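Local coordinates for protein nitrite reductase (Hyphomicrobium denitrificans, PDB 2DV6) that probably catalyses the copper-dependent reduction of nitrite to nitric oxide during denitrification, using electrons that cytochrome c supplies, at residues A[168-173]-A[186-191]; A[365-370]-A[410-415]; A[403-408]-A[429-434]. One frame throughout, in Å; residues are numbered along the deposited sequence.

From the N terminus, the chain first meets contact 1, where strands 163-178 and 181-188 form a beta hairpin, a short closure within one cupredoxin domain. Contact 2 opens much later, at 365-370, and closes a long loop when strand 409-415 pairs with strand 362-367. Contact 3 crosses it: 403-408 lies inside that loop, while its partner 429-434 follows it. Contacts 2 and 3 touch through neighbouring strands 409-415 and 427-431 and share one potassium ion, held by Glu-369, Lys-404 and Asp-406, with both reaching a second subunit. Contact 1 lies about 30 Å from contact 2, centre to centre, on the opposite side of the chain's centre.

Contact 1 (A[168-173]-A[186-191]); sequences LETVEV and WTFNGK
Trp-186 and Glu-172, a non-hydrogen-bonded antiparallel pair, both set CG beside the backbone N (chi1 -60° and -50°), and this lays the two side chains next to each other, pointing the same way. Glu-172 CG rests over one face of the indole, 3.9 Å from the centroid of the five-membered ring of Trp-186, a CH-pi contact. Beyond it the glutamate runs extended, and its carboxylate is held by His-219 NE2 and by the backbone N of Leu-216 and Met-217. On the same side of the sheet as Trp-186 and Glu-172, Thr-170 CG2 comes within 3.7 Å of Phe-188 CE1, and Leu-168 CD1 reaches the same ring. On the side of the sheet that carries Val-171, Thr-187 OG1 sits between its own backbone N and carbonyl carbon (chi1 65°), from where it donates to Val-171 O at 2.9 Å. That carbonyl also accepts from Thr-187 N, so two donors of one residue grip it. Asn-189 carries the pairing into the type I' turn from Phe-188 to Lys-191: its N donates to Glu-169 O at 2.7 Å, and its OD1 accepts from Glu-169 N at 2.8 Å, the donor tilted from the amide plane. The indole also meets the rings of His-219 and His-268, and Thr-170 packs on Met-273. These three are copper ligands, which makes this beta hairpin part of the second shell of a cupredoxin type 1 copper site.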
ATOM      1  N   LEU A 168      44.597  26.482  -2.976  1.00 26.60           N
ATOM      2  CA  LEU A 168      43.563  25.452  -2.820  1.00 24.83           C
ATOM      3  C   LEU A 168      43.080  25.086  -4.185  1.00 24.67           C
ATOM      4  O   LEU A 168      42.958  25.951  -5.079  1.00 24.30           O
ATOM      5  CB  LEU A 168      42.393  25.973  -2.001  1.00 24.58           C
ATOM      6  CG  LEU A 168      42.641  26.310  -0.526  1.00 24.72           C
ATOM      7  CD1 LEU A 168      41.365  26.875   0.063  1.00 23.31           C
ATOM      8  CD2 LEU A 168      43.086  25.058   0.197  1.00 23.64           C
ATOM      9  N   GLU A 169      42.834  23.799  -4.374  1.00 23.91           N
ATOM     10  CA  GLU A 169      42.223  23.314  -5.591  1.00 24.56           C
ATOM     11  C   GLU A 169      40.920  22.616  -5.185  1.00 24.44           C
ATOM     12  O   GLU A 169      40.915  21.900  -4.164  1.00 25.15           O
ATOM     13  CB  GLU A 169      43.149  22.301  -6.226  1.00 24.00           C
ATOM     14  CG  GLU A 169      42.728  21.914  -7.582  1.00 27.99           C
ATOM     15  CD  GLU A 169      43.531  20.719  -8.121  1.00 30.82           C
ATOM     16  OE1 GLU A 169      43.332  20.408  -9.305  1.00 30.91           O
ATOM     17  OE2 GLU A 169      44.341  20.106  -7.375  1.00 32.33           O
ATOM     18  N   THR A 170      39.843  22.813  -5.948  1.00 22.40           N
ATOM     19  CA  THR A 170      38.569  22.126  -5.679  1.00 22.52           C
ATOM     20  C   THR A 170      38.398  20.996  -6.680  1.00 22.76           C
ATOM     21  O   THR A 170      38.432  21.213  -7.893  1.00 23.32           O
ATOM     22  CB  THR A 170      37.360  23.080  -5.666  1.00 21.97           C
ATOM     23  OG1 THR A 170      37.288  23.796  -6.914  1.00 20.68           O
ATOM     24  CG2 THR A 170      37.536  24.091  -4.536  1.00 19.62           C
ATOM     25  N   VAL A 171      38.327  19.770  -6.160  1.00 23.16           N
ATOM     26  CA  VAL A 171      38.212  18.589  -7.008  1.00 23.70           C
ATOM     27  C   VAL A 171      37.055  17.680  -6.587  1.00 22.92           C
ATOM     28  O   VAL A 171      36.918  17.362  -5.414  1.00 22.36           O
ATOM     29  CB  VAL A 171      39.613  17.810  -7.228  1.00 25.23           C
ATOM     30  CG1 VAL A 171      40.708  18.353  -6.417  1.00 27.21           C
ATOM     31  CG2 VAL A 171      39.518  16.338  -7.002  1.00 25.96           C
ATOM     32  N   GLU A 172      36.258  17.276  -7.581  1.00 22.03           N
ATOM     33  CA  GLU A 172      35.209  16.275  -7.452  1.00 21.81           C
ATOM     34  C   GLU A 172      35.770  14.903  -7.851  1.00 22.25           C
ATOM     35  O   GLU A 172      36.295  14.728  -8.941  1.00 21.82           O
ATOM     36  CB  GLU A 172      33.983  16.665  -8.301  1.00 20.72           C
ATOM     37  CG  GLU A 172      33.539  18.147  -8.045  1.00 20.12           C
ATOM     38  CD  GLU A 172      32.572  18.689  -9.092  1.00 19.79           C
ATOM     39  OE1 GLU A 172      32.213  19.868  -9.000  1.00 20.41           O
ATOM     40  OE2 GLU A 172      32.140  17.943  -9.998  1.00 20.49           O
ATOM     41  N   VAL A 173      35.674  13.931  -6.944  1.00 21.88           N
ATOM     42  CA  VAL A 173      36.366  12.682  -7.132  1.00 22.30           C
ATOM     43  C   VAL A 173      35.536  11.527  -6.557  1.00 23.26           C
ATOM     44  O   VAL A 173      34.931  11.654  -5.486  1.00 23.20           O
ATOM     45  CB  VAL A 173      37.777  12.744  -6.450  1.00 22.66           C
ATOM     46  CG1 VAL A 173      37.679  13.091  -4.977  1.00 19.50           C
ATOM     47  CG2 VAL A 173      38.541  11.456  -6.645  1.00 21.91           C
ATOM     48  N   TRP A 186      33.397  15.982  -2.936  1.00 21.58           N
ATOM     49  CA  TRP A 186      33.868  17.257  -3.448  1.00 21.41           C
ATOM     50  C   TRP A 186      34.816  17.759  -2.393  1.00 21.60           C
ATOM     51  O   TRP A 186      34.471  17.802  -1.205  1.00 21.93           O
ATOM     52  CB  TRP A 186      32.710  18.262  -3.643  1.00 20.35           C
ATOM     53  CG  TRP A 186      31.624  17.813  -4.615  1.00 20.29           C
ATOM     54  CD1 TRP A 186      31.665  16.762  -5.493  1.00 19.94           C
ATOM     55  CD2 TRP A 186      30.367  18.461  -4.831  1.00 18.86           C
ATOM     56  NE1 TRP A 186      30.491  16.700  -6.207  1.00 18.78           N
ATOM     57  CE2 TRP A 186      29.687  17.745  -5.835  1.00 18.87           C
ATOM     58  CE3 TRP A 186      29.735  19.562  -4.249  1.00 18.32           C
ATOM     59  CZ2 TRP A 186      28.384  18.101  -6.274  1.00 18.89           C
ATOM     60  CZ3 TRP A 186      28.453  19.917  -4.697  1.00 18.27           C
ATOM     61  CH2 TRP A 186      27.795  19.185  -5.677  1.00 16.35           C
ATOM     62  N   THR A 187      36.005  18.152  -2.801  1.00 21.57           N
ATOM     63  CA  THR A 187      37.059  18.332  -1.820  1.00 22.78           C
ATOM     64  C   THR A 187      37.889  19.566  -2.108  1.00 22.48           C
ATOM     65  O   THR A 187      37.955  20.034  -3.237  1.00 22.78           O
ATOM     66  CB  THR A 187      38.061  17.146  -1.860  1.00 23.04           C
ATOM     67  OG1 THR A 187      38.724  17.174  -3.130  1.00 22.71           O
ATOM     68  CG2 THR A 187      37.362  15.782  -1.670  1.00 23.32           C
ATOM     69  N   PHE A 188      38.546  20.054  -1.064  1.00 22.06           N
ATOM     70  CA  PHE A 188      39.729  20.898  -1.215  1.00 21.23           C
ATOM     71  C   PHE A 188      40.969  20.004  -1.270  1.00 20.68           C
ATOM     72  O   PHE A 188      41.261  19.289  -0.316  1.00 19.96           O
ATOM     73  CB  PHE A 188      39.835  21.882  -0.041  1.00 20.14           C
ATOM     74  CG  PHE A 188      38.723  22.895  -0.000  1.00 21.37           C
ATOM     75  CD1 PHE A 188      38.668  23.938  -0.953  1.00 20.64           C
ATOM     76  CD2 PHE A 188      37.734  22.818   0.994  1.00 19.95           C
ATOM     77  CE1 PHE A 188      37.643  24.904  -0.906  1.00 21.18           C
ATOM     78  CE2 PHE A 188      36.703  23.759   1.054  1.00 19.73           C
ATOM     79  CZ  PHE A 188      36.640  24.805   0.100  1.00 19.61           C
ATOM     80  N   ASN A 189      41.679  20.039  -2.399  1.00 21.70           N
ATOM     81  CA  ASN A 189      42.970  19.334  -2.580  1.00 21.53           C
ATOM     82  C   ASN A 189      42.838  17.826  -2.465  1.00 22.31           C
ATOM     83  O   ASN A 189      43.766  17.152  -2.010  1.00 23.54           O
ATOM     84  CB  ASN A 189      44.036  19.852  -1.616  1.00 21.49           C
ATOM     85  CG  ASN A 189      44.700  21.178  -2.085  1.00 23.00           C
ATOM     86  OD1 ASN A 189      44.266  21.847  -3.033  1.00 24.79           O
ATOM     87  ND2 ASN A 189      45.760  21.534  -1.420  1.00 23.59           N
ATOM     88  N   GLY A 190      41.674  17.295  -2.839  1.00 21.93           N
ATOM     89  CA  GLY A 190      41.514  15.843  -2.935  1.00 22.34           C
ATOM     90  C   GLY A 190      41.277  15.027  -1.664  1.00 22.30           C
ATOM     91  O   GLY A 190      41.153  13.827  -1.764  1.00 22.42           O
ATOM     92  N   LYS A 191      41.191  15.670  -0.489  1.00 22.96           N
ATOM     93  CA  LYS A 191      40.953  14.974   0.796  1.00 22.93           C
ATOM     94  C   LYS A 191      39.960  15.679   1.696  1.00 23.06           C
ATOM     95  O   LYS A 191      39.665  16.858   1.478  1.00 22.87           O
ATOM     96  CB  LYS A 191      42.271  14.811   1.566  1.00 23.87           C
ATOM     97  CG  LYS A 191      43.243  13.981   0.756  1.00 26.60           C
ATOM     98  CD  LYS A 191      44.558  13.802   1.434  1.00 30.19           C
ATOM     99  CE  LYS A 191      45.441  13.018   0.467  1.00 31.02           C
ATOM    100  NZ  LYS A 191      46.753  13.568   0.693  1.00 32.94           N
TER

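Contact 2 (A[365-370]-A[410-415]); sequences HVIGEI and RYILVD. With K (potassium ion), chain J.
His-365 with Val-414 and Ile-367 with Ile-412 are antiparallel hydrogen-bonded pairs of two strands whose axes approach to 4.5 Å at 150°; the last bond, Ile-412 N to Ile-367 O, is weak at 3.5 Å, and a water joins that oxygen to Arg-410 O. On one face Ile-367 meets Val-414 at about a right angle, CD1 to CG1 3.8 Å, while Val-414 CG2 lies at the edge of the His-365 imidazole. On the other, Val-366 CG1, opposite its backbone N (chi1 174°), packs against Tyr-411 CB. The type II turn from Val-366 to Glu-369 then passes the edge of the phenol. Gly-368 O lies 3.1 Å from Tyr-411 CE2; a beta carbon on this glycine would be tight against Tyr-411 CD2 and jammed against the carbonyl O of Ile-367. Glu-369 CG touches that ring obliquely, and a bend at chi2 (-65°) turns its carboxylate to the potassium ion, which OE1 binds at 2.6 Å and OE2 at 2.5 Å. Tyr-411 OH is hydrogen-bonded to Arg-407 O and, through a water, to Glu-369 OE1. An alanine in place of Tyr-411 is likely to leave a gap beside the turn and strip Arg-407 O of its hydroxyl partner. His-365 stacks on His-224 of a second subunit and comes about 4 Å, side chain to ion, from a copper, an arrangement characteristic of the intersubunit type 2 copper site of nitrite reductases.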
ATOM      1  N   HIS A 365      34.750  13.408  22.610  1.00 21.34           N
ATOM      2  CA  HIS A 365      35.255  12.761  23.831  1.00 22.43           C
ATOM      3  C   HIS A 365      36.389  11.811  23.455  1.00 21.76           C
ATOM      4  O   HIS A 365      36.302  11.155  22.417  1.00 22.02           O
ATOM      5  CB  HIS A 365      34.099  11.988  24.495  1.00 23.00           C
ATOM      6  CG  HIS A 365      34.515  11.155  25.677  1.00 24.11           C
ATOM      7  ND1 HIS A 365      34.915  11.703  26.874  1.00 25.90           N
ATOM      8  CD2 HIS A 365      34.617   9.815  25.831  1.00 24.67           C
ATOM      9  CE1 HIS A 365      35.224  10.739  27.721  1.00 26.05           C
ATOM     10  NE2 HIS A 365      35.034   9.582  27.116  1.00 25.50           N
ATOM     11  N   VAL A 366      37.454  11.732  24.259  1.00 21.34           N
ATOM     12  CA  VAL A 366      38.474  10.665  24.015  1.00 21.49           C
ATOM     13  C   VAL A 366      38.343   9.623  25.136  1.00 21.65           C
ATOM     14  O   VAL A 366      38.609   9.909  26.299  1.00 21.79           O
ATOM     15  CB  VAL A 366      39.938  11.229  23.936  1.00 21.47           C
ATOM     16  CG1 VAL A 366      40.940  10.091  23.846  1.00 21.09           C
ATOM     17  CG2 VAL A 366      40.079  12.206  22.728  1.00 20.80           C
ATOM     18  N   ILE A 367      37.855   8.448  24.809  1.00 22.80           N
ATOM     19  CA  ILE A 367      37.579   7.441  25.836  1.00 24.21           C
ATOM     20  C   ILE A 367      38.917   7.023  26.459  1.00 24.24           C
ATOM     21  O   ILE A 367      39.865   6.708  25.715  1.00 24.05           O
ATOM     22  CB  ILE A 367      36.917   6.192  25.181  1.00 24.92           C
ATOM     23  CG1 ILE A 367      35.603   6.571  24.492  1.00 26.54           C
ATOM     24  CG2 ILE A 367      36.731   5.048  26.188  1.00 25.16           C
ATOM     25  CD1 ILE A 367      34.883   5.377  23.850  1.00 27.98           C
ATOM     26  N   GLY A 368      38.993   7.036  27.790  1.00 23.91           N
ATOM     27  CA  GLY A 368      40.189   6.612  28.525  1.00 24.26           C
ATOM     28  C   GLY A 368      41.106   7.768  28.863  1.00 25.61           C
ATOM     29  O   GLY A 368      42.140   7.575  29.517  1.00 25.80           O
ATOM     30  N   GLU A 369      40.744   8.979  28.417  1.00 24.61           N
ATOM     31  CA  GLU A 369      41.533  10.157  28.745  1.00 24.92           C
ATOM     32  C   GLU A 369      40.623  11.332  29.111  1.00 25.62           C
ATOM     33  O   GLU A 369      39.403  11.230  28.982  1.00 25.98           O
ATOM     34  CB  GLU A 369      42.480  10.524  27.579  1.00 26.01           C
ATOM     35  CG  GLU A 369      43.925  10.131  27.800  1.00 27.67           C
ATOM     36  CD  GLU A 369      44.570  10.880  28.968  1.00 29.97           C
ATOM     37  OE1 GLU A 369      45.699  10.519  29.381  1.00 30.26           O
ATOM     38  OE2 GLU A 369      43.965  11.834  29.516  1.00 30.40           O
ATOM     39  N   ILE A 370      41.222  12.434  29.583  1.00 24.97           N
ATOM     40  CA  ILE A 370      40.508  13.621  30.067  1.00 24.31           C
ATOM     41  C   ILE A 370      41.211  14.850  29.463  1.00 23.74           C
ATOM     42  O   ILE A 370      42.435  14.883  29.395  1.00 24.67           O
ATOM     43  CB  ILE A 370      40.545  13.718  31.618  1.00 24.52           C
ATOM     44  CG1 ILE A 370      40.028  12.416  32.243  1.00 24.50           C
ATOM     45  CG2 ILE A 370      39.760  14.969  32.127  1.00 23.24           C
ATOM     46  CD1 ILE A 370      40.220  12.279  33.750  1.00 26.85           C
ATOM     47  N   ARG A 410      44.844   2.025  23.853  1.00 29.12           N
ATOM     48  CA  ARG A 410      44.194   2.447  22.659  1.00 29.09           C
ATOM     49  C   ARG A 410      43.103   3.410  23.104  1.00 28.62           C
ATOM     50  O   ARG A 410      42.082   2.987  23.619  1.00 28.16           O
ATOM     51  CB  ARG A 410      43.567   1.261  21.961  1.00 30.46           C
ATOM     52  CG  ARG A 410      42.585   1.665  20.900  1.00 32.41           C
ATOM     53  CD  ARG A 410      43.154   1.330  19.613  1.00 35.86           C
ATOM     54  NE  ARG A 410      42.566   0.106  19.146  1.00 36.84           N
ATOM     55  CZ  ARG A 410      43.205  -0.774  18.388  1.00 39.68           C
ATOM     56  NH1 ARG A 410      42.566  -1.877  17.988  1.00 41.47           N
ATOM     57  NH2 ARG A 410      44.464  -0.550  18.033  1.00 38.57           N
ATOM     58  N   TYR A 411      43.337   4.699  22.907  1.00 28.10           N
ATOM     59  CA  TYR A 411      42.331   5.715  23.197  1.00 28.27           C
ATOM     60  C   TYR A 411      41.386   5.915  21.987  1.00 27.64           C
ATOM     61  O   TYR A 411      41.778   5.767  20.827  1.00 27.73           O
ATOM     62  CB  TYR A 411      43.018   7.002  23.655  1.00 27.43           C
ATOM     63  CG  TYR A 411      43.864   6.720  24.893  1.00 28.88           C
ATOM     64  CD1 TYR A 411      45.226   6.375  24.783  1.00 28.54           C
ATOM     65  CD2 TYR A 411      43.290   6.738  26.165  1.00 28.65           C
ATOM     66  CE1 TYR A 411      45.993   6.102  25.921  1.00 29.17           C
ATOM     67  CE2 TYR A 411      44.034   6.461  27.298  1.00 28.65           C
ATOM     68  CZ  TYR A 411      45.389   6.134  27.166  1.00 28.73           C
ATOM     69  OH  TYR A 411      46.116   5.847  28.294  1.00 29.19           O
ATOM     70  N   ILE A 412      40.134   6.230  22.281  1.00 27.02           N
ATOM     71  CA  ILE A 412      39.087   6.191  21.261  1.00 25.88           C
ATOM     72  C   ILE A 412      38.360   7.527  21.105  1.00 24.97           C
ATOM     73  O   ILE A 412      37.679   7.979  22.021  1.00 25.25           O
ATOM     74  CB  ILE A 412      38.137   5.025  21.520  1.00 27.22           C
ATOM     75  CG1 ILE A 412      38.957   3.722  21.805  1.00 27.11           C
ATOM     76  CG2 ILE A 412      37.154   4.817  20.330  1.00 26.58           C
ATOM     77  CD1 ILE A 412      38.079   2.568  22.310  1.00 27.91           C
ATOM     78  N   LEU A 413      38.548   8.160  19.938  1.00 23.52           N
ATOM     79  CA  LEU A 413      37.820   9.390  19.595  1.00 21.80           C
ATOM     80  C   LEU A 413      36.369   9.040  19.220  1.00 21.00           C
ATOM     81  O   LEU A 413      36.122   8.136  18.405  1.00 20.51           O
ATOM     82  CB  LEU A 413      38.490  10.125  18.444  1.00 21.49           C
ATOM     83  CG  LEU A 413      39.852  10.797  18.697  1.00 23.18           C
ATOM     84  CD1 LEU A 413      40.961   9.760  19.114  1.00 21.47           C
ATOM     85  CD2 LEU A 413      40.282  11.591  17.432  1.00 20.87           C
ATOM     86  N   VAL A 414      35.423   9.732  19.853  1.00 19.58           N
ATOM     87  CA  VAL A 414      33.990   9.502  19.612  1.00 18.78           C
ATOM     88  C   VAL A 414      33.243  10.839  19.660  1.00 19.32           C
ATOM     89  O   VAL A 414      33.727  11.788  20.291  1.00 19.38           O
ATOM     90  CB  VAL A 414      33.340   8.523  20.635  1.00 17.67           C
ATOM     91  CG1 VAL A 414      34.025   7.154  20.638  1.00 17.24           C
ATOM     92  CG2 VAL A 414      33.302   9.091  22.048  1.00 17.94           C
ATOM     93  N   ASP A 415      32.107  10.910  18.960  1.00 17.84           N
ATOM     94  CA  ASP A 415      31.058  11.853  19.283  1.00 18.18           C
ATOM     95  C   ASP A 415      30.231  11.055  20.294  1.00 18.15           C
ATOM     96  O   ASP A 415      29.746   9.972  19.990  1.00 18.33           O
ATOM     97  CB  ASP A 415      30.225  12.081  18.030  1.00 18.53           C
ATOM     98  CG  ASP A 415      29.113  13.055  18.207  1.00 19.23           C
ATOM     99  OD1 ASP A 415      28.661  13.307  19.357  1.00 22.13           O
ATOM    100  OD2 ASP A 415      28.689  13.604  17.155  1.00 19.08           O
TER
HETATM  101  K     K J2503      45.881  12.503  31.020  1.00 30.39           K
HETATM  102  O   HOH W   1      40.510   3.853  25.669  1.00 32.49           O
HETATM  103  O   HOH W   2      46.852   8.150  29.677  1.00 32.24           O
HETATM  104  O   HOH W   3      44.522  14.467  30.840  1.00 29.96           O
HETATM  105  O   HOH W   4      44.158  11.876  32.693  1.00 28.21           O
HETATM  106  O   HOH W   5      47.008  13.863  32.511  1.00 36.55           O

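Contact 3 (A[403-408]-A[429-434]); sequences FKIDRA and LNVDGP. With K (potassium ion), chain J.
Phe-403 turns its ring edge to Leu-429, with CZ 4.1 Å from CD2. Its CG stands between the backbone N and the carbonyl carbon (chi1 49°), a rotation that brings the rim of the ring to the leucine methyl. Ile-405 and Val-431 reach for each other tip to tip, Ile-405 CG2 lying 3.9 Å from Val-431 CG1. Farther along, Ala-408 CB sits 3.4 Å from Gly-433 CA, and a beta carbon on this glycine would clash with it. Arg-407, bent at chi2 and chi3, folds back onto the next residue: NE and NH2 each donate to Ala-408 O at 2.9 Å, NE on a lone pair and NH2 from above the carbonyl plane. Its NH1 bonds to Lys-435 O. No hydrogen bond crosses between the segments; they are joined mainly by apolar packing. Within 403-408, Lys-404 O and Asp-406 OD2 each bind the potassium ion at 2.4 Å. Here strand 397-404 of one sheet runs out over strand 427-431 of the other, with Phe-403 and Ile-405 backed by strand 348-357 and Leu-429 flanked by strands 341-343 and 409-415.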
ATOM      1  N   PHE A 403      45.975  17.391  26.188  1.00 29.16           N
ATOM      2  CA  PHE A 403      46.067  16.524  27.341  1.00 28.98           C
ATOM      3  C   PHE A 403      47.386  15.761  27.343  1.00 29.98           C
ATOM      4  O   PHE A 403      47.924  15.389  26.297  1.00 29.39           O
ATOM      5  CB  PHE A 403      44.905  15.537  27.389  1.00 27.13           C
ATOM      6  CG  PHE A 403      44.664  14.823  26.104  1.00 26.81           C
ATOM      7  CD1 PHE A 403      45.039  13.496  25.958  1.00 26.42           C
ATOM      8  CD2 PHE A 403      44.017  15.471  25.030  1.00 25.99           C
ATOM      9  CE1 PHE A 403      44.798  12.813  24.788  1.00 24.73           C
ATOM     10  CE2 PHE A 403      43.763  14.809  23.854  1.00 25.33           C
ATOM     11  CZ  PHE A 403      44.149  13.464  23.729  1.00 26.53           C
ATOM     12  N   LYS A 404      47.897  15.549  28.546  1.00 31.15           N
ATOM     13  CA  LYS A 404      49.046  14.690  28.744  1.00 32.07           C
ATOM     14  C   LYS A 404      48.586  13.241  28.765  1.00 31.30           C
ATOM     15  O   LYS A 404      47.628  12.890  29.456  1.00 29.89           O
ATOM     16  CB  LYS A 404      49.783  15.053  30.045  1.00 33.69           C
ATOM     17  CG  LYS A 404      50.930  14.091  30.320  1.00 35.86           C
ATOM     18  CD  LYS A 404      51.795  14.546  31.454  1.00 38.49           C
ATOM     19  CE  LYS A 404      52.750  13.412  31.863  1.00 39.35           C
ATOM     20  NZ  LYS A 404      53.996  13.984  32.444  1.00 42.21           N
ATOM     21  N   ILE A 405      49.256  12.407  27.985  1.00 31.13           N
ATOM     22  CA  ILE A 405      48.995  10.979  28.001  1.00 32.34           C
ATOM     23  C   ILE A 405      49.822  10.259  29.081  1.00 32.55           C
ATOM     24  O   ILE A 405      50.995   9.998  28.886  1.00 33.55           O
ATOM     25  CB  ILE A 405      49.247  10.387  26.610  1.00 32.45           C
ATOM     26  CG1 ILE A 405      48.325  11.073  25.587  1.00 31.62           C
ATOM     27  CG2 ILE A 405      49.024   8.873  26.614  1.00 32.60           C
ATOM     28  CD1 ILE A 405      48.744  10.822  24.158  1.00 32.74           C
ATOM     29  N   ASP A 406      49.202   9.938  30.211  1.00 32.79           N
ATOM     30  CA  ASP A 406      49.941   9.403  31.360  1.00 33.34           C
ATOM     31  C   ASP A 406      50.355   7.950  31.196  1.00 32.95           C
ATOM     32  O   ASP A 406      51.314   7.508  31.804  1.00 33.78           O
ATOM     33  CB  ASP A 406      49.125   9.523  32.653  1.00 34.43           C
ATOM     34  CG  ASP A 406      48.448  10.858  32.781  1.00 35.88           C
ATOM     35  OD1 ASP A 406      48.946  11.750  33.500  1.00 36.86           O
ATOM     36  OD2 ASP A 406      47.402  11.013  32.124  1.00 37.46           O
ATOM     37  N   ARG A 407      49.624   7.196  30.394  1.00 32.47           N
ATOM     38  CA  ARG A 407      49.905   5.786  30.271  1.00 31.89           C
ATOM     39  C   ARG A 407      49.442   5.236  28.947  1.00 31.69           C
ATOM     40  O   ARG A 407      48.758   5.917  28.181  1.00 32.54           O
ATOM     41  CB  ARG A 407      49.282   5.009  31.443  1.00 31.58           C
ATOM     42  CG  ARG A 407      47.770   5.091  31.556  1.00 31.73           C
ATOM     43  CD  ARG A 407      47.269   3.771  32.083  1.00 31.10           C
ATOM     44  NE  ARG A 407      47.384   2.771  31.027  1.00 31.87           N
ATOM     45  CZ  ARG A 407      47.329   1.453  31.183  1.00 31.70           C
ATOM     46  NH1 ARG A 407      47.196   0.903  32.388  1.00 32.36           N
ATOM     47  NH2 ARG A 407      47.447   0.677  30.113  1.00 31.02           N
ATOM     48  N   ALA A 408      49.826   3.994  28.693  1.00 31.19           N
ATOM     49  CA  ALA A 408      49.621   3.324  27.435  1.00 31.11           C
ATOM     50  C   ALA A 408      48.148   2.934  27.203  1.00 30.75           C
ATOM     51  O   ALA A 408      47.383   2.794  28.140  1.00 31.56           O
ATOM     52  CB  ALA A 408      50.505   2.081  27.392  1.00 30.87           C
ATOM     53  N   LEU A 429      43.467   6.488  18.933  1.00 24.93           N
ATOM     54  CA  LEU A 429      44.747   7.088  19.313  1.00 25.12           C
ATOM     55  C   LEU A 429      45.569   5.987  20.010  1.00 25.62           C
ATOM     56  O   LEU A 429      45.283   5.623  21.146  1.00 24.76           O
ATOM     57  CB  LEU A 429      44.546   8.303  20.228  1.00 24.13           C
ATOM     58  CG  LEU A 429      45.752   8.873  21.006  1.00 25.84           C
ATOM     59  CD1 LEU A 429      46.917   9.218  20.088  1.00 26.26           C
ATOM     60  CD2 LEU A 429      45.329  10.110  21.758  1.00 24.91           C
ATOM     61  N   ASN A 430      46.571   5.458  19.306  1.00 25.93           N
ATOM     62  CA  ASN A 430      47.343   4.276  19.751  1.00 26.95           C
ATOM     63  C   ASN A 430      48.598   4.694  20.496  1.00 27.89           C
ATOM     64  O   ASN A 430      49.456   5.378  19.924  1.00 27.25           O
ATOM     65  CB  ASN A 430      47.735   3.400  18.555  1.00 26.31           C
ATOM     66  CG  ASN A 430      46.541   2.752  17.896  1.00 26.73           C
ATOM     67  OD1 ASN A 430      45.659   2.311  18.585  1.00 27.13           O
ATOM     68  ND2 ASN A 430      46.510   2.694  16.568  1.00 25.55           N
ATOM     69  N   VAL A 431      48.679   4.297  21.775  1.00 28.52           N
ATOM     70  CA  VAL A 431      49.816   4.625  22.635  1.00 29.14           C
ATOM     71  C   VAL A 431      50.363   3.297  23.188  1.00 31.17           C
ATOM     72  O   VAL A 431      49.718   2.600  23.999  1.00 31.26           O
ATOM     73  CB  VAL A 431      49.444   5.612  23.765  1.00 27.96           C
ATOM     74  CG1 VAL A 431      50.664   5.934  24.622  1.00 24.99           C
ATOM     75  CG2 VAL A 431      48.784   6.951  23.177  1.00 25.40           C
ATOM     76  N   ASP A 432      51.561   2.963  22.732  1.00 32.72           N
ATOM     77  CA  ASP A 432      52.173   1.667  23.037  1.00 35.62           C
ATOM     78  C   ASP A 432      52.743   1.620  24.451  1.00 35.03           C
ATOM     79  O   ASP A 432      53.228   2.636  24.979  1.00 35.61           O
ATOM     80  CB  ASP A 432      53.270   1.332  22.005  1.00 38.64           C
ATOM     81  CG  ASP A 432      53.646  -0.154  22.019  1.00 43.20           C
ATOM     82  OD1 ASP A 432      52.943  -0.954  22.709  1.00 45.91           O
ATOM     83  OD2 ASP A 432      54.625  -0.536  21.318  1.00 46.16           O
ATOM     84  N   GLY A 433      52.693   0.442  25.055  1.00 34.91           N
ATOM     85  CA  GLY A 433      53.191   0.241  26.415  1.00 34.71           C
ATOM     86  C   GLY A 433      52.444  -0.838  27.194  1.00 34.97           C
ATOM     87  O   GLY A 433      51.514  -1.464  26.671  1.00 34.94           O
ATOM     88  N   PRO A 434      52.832  -1.046  28.468  1.00 34.98           N
ATOM     89  CA  PRO A 434      52.261  -2.141  29.274  1.00 35.67           C
ATOM     90  C   PRO A 434      50.782  -1.928  29.616  1.00 36.10           C
ATOM     91  O   PRO A 434      50.365  -0.794  29.916  1.00 36.18           O
ATOM     92  CB  PRO A 434      53.111  -2.128  30.561  1.00 34.54           C
ATOM     93  CG  PRO A 434      53.660  -0.737  30.647  1.00 35.28           C
ATOM     94  CD  PRO A 434      53.836  -0.262  29.207  1.00 34.39           C
TER
HETATM   95  K     K J2503      45.881  12.503  31.020  1.00 30.39           K
HETATM   96  O   HOH W   5      47.008  13.863  32.511  1.00 36.55           O
HETATM   97  O   HOH W   4      44.158  11.876  32.693  1.00 28.21           O
HETATM   98  O   HOH W   3      44.522  14.467  30.840  1.00 29.96           O